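Local structure of shikimate kinase (Aquifex aeolicus, 2PT5) at residues S11-V16 / V97-P102. The protein probably catalyses the magnesium- and ATP-dependent phosphorylation of the 3-hydroxyl group of shikimate, a step on the way to chorismate and the aromatic amino acids. Sequence-based numbering, arbitrary orientation.
Sequences SGKSTV and VFIDIP
I99, on strand 95-100 of the parallel sheet, packs its two branches against S11 and V16, at the end of the P-loop (Walker A) and the start of helix 13-24. Its chi1 of -61° sets CG1 beside the backbone N and leaves CG2 anti to that N, where I99 CG2 meets the S11 carbonyl, only 3.2 Å from S11 O. The other branch carries on to the helix: I99 CD1 and V16 CG1 meet tip to tip at 4.0 Å, and I99 CD1 also lies 4.1 Å from K13 CA. K13, predicted to bind ATP, bends away from the strand, and its NZ is hydrogen-bonded to T76 O and G7 O. With an alanine here both branches are gone, which would probably leave V16 CG1 without its apolar partner and open a gap between strand and P-loop beside S11 O. The strand's own carbonyl faces S11 as well, I99 O lying 3.5 Å from S11 CB, while S11 OG is hydrogen-bonded to F8 O. D100 turns the opposite way, its OD1 forming salt bridges with K143 and R134. Just past the strand, I101 returns to the loop; its CD1 ends 4.0 Å from S11 CB.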
ATOM      1  N   SER A  11      -3.720   7.123  -1.134  1.00 34.07           N
ATOM      2  CA  SER A  11      -2.452   7.836  -1.045  1.00 39.38           C
ATOM      3  C   SER A  11      -1.647   7.782  -2.349  1.00 40.93           C
ATOM      4  O   SER A  11      -0.512   8.246  -2.402  1.00 44.14           O
ATOM      5  CB  SER A  11      -1.612   7.303   0.129  1.00 31.50           C
ATOM      6  OG  SER A  11      -1.313   5.933  -0.033  1.00 38.20           O
ATOM      7  N   GLY A  12      -2.246   7.224  -3.398  1.00 45.13           N
ATOM      8  CA  GLY A  12      -1.571   7.138  -4.684  1.00 44.99           C
ATOM      9  C   GLY A  12      -0.499   6.067  -4.825  1.00 48.31           C
ATOM     10  O   GLY A  12       0.400   6.196  -5.660  1.00 47.93           O
ATOM     11  N   LYS A  13      -0.585   5.011  -4.020  1.00 43.11           N
ATOM     12  CA  LYS A  13       0.391   3.927  -4.076  1.00 43.46           C
ATOM     13  C   LYS A  13       0.497   3.312  -5.470  1.00 43.01           C
ATOM     14  O   LYS A  13       1.592   3.143  -6.008  1.00 44.14           O
ATOM     15  CB  LYS A  13       0.025   2.829  -3.076  1.00 38.52           C
ATOM     16  CG  LYS A  13       0.178   3.219  -1.623  1.00 37.69           C
ATOM     17  CD  LYS A  13      -0.422   2.162  -0.723  1.00 37.99           C
ATOM     18  CE  LYS A  13      -1.928   2.017  -0.982  1.00 35.96           C
ATOM     19  NZ  LYS A  13      -2.544   1.002  -0.095  1.00 43.24           N
ATOM     20  N   SER A  14      -0.647   2.975  -6.048  1.00 47.58           N
ATOM     21  CA  SER A  14      -0.690   2.367  -7.373  1.00 51.60           C
ATOM     22  C   SER A  14      -0.082   3.263  -8.464  1.00 52.69           C
ATOM     23  O   SER A  14       0.747   2.809  -9.253  1.00 52.97           O
ATOM     24  CB  SER A  14      -2.139   2.018  -7.734  1.00 50.63           C
ATOM     25  OG  SER A  14      -2.200   1.279  -8.941  1.00 63.33           O
ATOM     26  N   THR A  15      -0.486   4.530  -8.503  1.00 45.45           N
ATOM     27  CA  THR A  15       0.022   5.460  -9.507  1.00 41.72           C
ATOM     28  C   THR A  15       1.520   5.748  -9.344  1.00 39.74           C
ATOM     29  O   THR A  15       2.292   5.666 -10.302  1.00 35.59           O
ATOM     30  CB  THR A  15      -0.773   6.778  -9.472  1.00 46.79           C
ATOM     31  OG1 THR A  15      -0.117   7.760 -10.283  1.00 55.34           O
ATOM     32  CG2 THR A  15      -0.896   7.288  -8.054  1.00 52.36           C
ATOM     33  N   VAL A  16       1.932   6.084  -8.128  1.00 35.39           N
ATOM     34  CA  VAL A  16       3.335   6.346  -7.852  1.00 31.53           C
ATOM     35  C   VAL A  16       4.161   5.088  -8.143  1.00 33.51           C
ATOM     36  O   VAL A  16       5.278   5.171  -8.655  1.00 31.49           O
ATOM     37  CB  VAL A  16       3.522   6.774  -6.381  1.00 32.57           C
ATOM     38  CG1 VAL A  16       4.994   6.710  -5.990  1.00 25.94           C
ATOM     39  CG2 VAL A  16       2.970   8.198  -6.192  1.00 29.11           C
ATOM     40  N   VAL A  97       8.321   1.884   1.737  1.00 31.39           N
ATOM     41  CA  VAL A  97       8.090   3.315   1.569  1.00 33.24           C
ATOM     42  C   VAL A  97       6.669   3.704   1.941  1.00 32.16           C
ATOM     43  O   VAL A  97       5.703   3.224   1.340  1.00 30.02           O
ATOM     44  CB  VAL A  97       8.330   3.758   0.103  1.00 27.77           C
ATOM     45  CG1 VAL A  97       8.225   5.265  -0.005  1.00 33.54           C
ATOM     46  CG2 VAL A  97       9.695   3.279  -0.377  1.00 32.54           C
ATOM     47  N   PHE A  98       6.552   4.596   2.916  1.00 27.86           N
ATOM     48  CA  PHE A  98       5.248   5.053   3.366  1.00 32.55           C
ATOM     49  C   PHE A  98       4.903   6.376   2.704  1.00 30.18           C
ATOM     50  O   PHE A  98       5.580   7.382   2.904  1.00 30.83           O
ATOM     51  CB  PHE A  98       5.237   5.189   4.905  1.00 32.18           C
ATOM     52  CG  PHE A  98       3.991   5.849   5.470  1.00 30.33           C
ATOM     53  CD1 PHE A  98       2.744   5.685   4.865  1.00 30.00           C
ATOM     54  CD2 PHE A  98       4.069   6.609   6.640  1.00 34.95           C
ATOM     55  CE1 PHE A  98       1.598   6.265   5.413  1.00 30.13           C
ATOM     56  CE2 PHE A  98       2.925   7.196   7.202  1.00 30.46           C
ATOM     57  CZ  PHE A  98       1.688   7.024   6.589  1.00 33.96           C
ATOM     58  N   ILE A  99       3.862   6.355   1.883  1.00 31.30           N
ATOM     59  CA  ILE A  99       3.398   7.560   1.212  1.00 31.29           C
ATOM     60  C   ILE A  99       2.325   8.099   2.149  1.00 34.52           C
ATOM     61  O   ILE A  99       1.182   7.632   2.167  1.00 25.96           O
ATOM     62  CB  ILE A  99       2.817   7.227  -0.162  1.00 30.01           C
ATOM     63  CG1 ILE A  99       3.911   6.588  -1.025  1.00 32.06           C
ATOM     64  CG2 ILE A  99       2.276   8.484  -0.809  1.00 24.75           C
ATOM     65  CD1 ILE A  99       3.411   6.010  -2.350  1.00 37.73           C
ATOM     66  N   ASP A 100       2.733   9.087   2.936  1.00 37.14           N
ATOM     67  CA  ASP A 100       1.906   9.702   3.968  1.00 35.07           C
ATOM     68  C   ASP A 100       1.007  10.868   3.564  1.00 34.00           C
ATOM     69  O   ASP A 100       1.472  11.841   2.986  1.00 31.37           O
ATOM     70  CB  ASP A 100       2.839  10.173   5.089  1.00 34.83           C
ATOM     71  CG  ASP A 100       2.100  10.557   6.353  1.00 35.80           C
ATOM     72  OD1 ASP A 100       2.639  11.390   7.108  1.00 42.06           O
ATOM     73  OD2 ASP A 100       1.002  10.016   6.603  1.00 36.40           O
ATOM     74  N   ILE A 101      -0.282  10.755   3.878  1.00 30.18           N
ATOM     75  CA  ILE A 101      -1.242  11.829   3.634  1.00 33.80           C
ATOM     76  C   ILE A 101      -1.923  12.116   4.975  1.00 33.80           C
ATOM     77  O   ILE A 101      -2.205  11.193   5.750  1.00 28.68           O
ATOM     78  CB  ILE A 101      -2.340  11.448   2.608  1.00 36.06           C
ATOM     79  CG1 ILE A 101      -2.981  10.117   2.995  1.00 37.29           C
ATOM     80  CG2 ILE A 101      -1.754  11.418   1.199  1.00 36.17           C
ATOM     81  CD1 ILE A 101      -4.163   9.733   2.117  1.00 41.71           C
ATOM     82  N   PRO A 102      -2.181  13.399   5.274  1.00 30.62           N
ATOM     83  CA  PRO A 102      -2.829  13.822   6.521  1.00 31.81           C
ATOM     84  C   PRO A 102      -4.300  13.407   6.584  1.00 32.10           C
ATOM     85  O   PRO A 102      -4.916  13.124   5.555  1.00 33.11           O
ATOM     86  CB  PRO A 102      -2.645  15.337   6.506  1.00 33.35           C
ATOM     87  CG  PRO A 102      -2.675  15.656   5.034  1.00 35.87           C
ATOM     88  CD  PRO A 102      -1.819  14.562   4.445  1.00 31.69           C
TER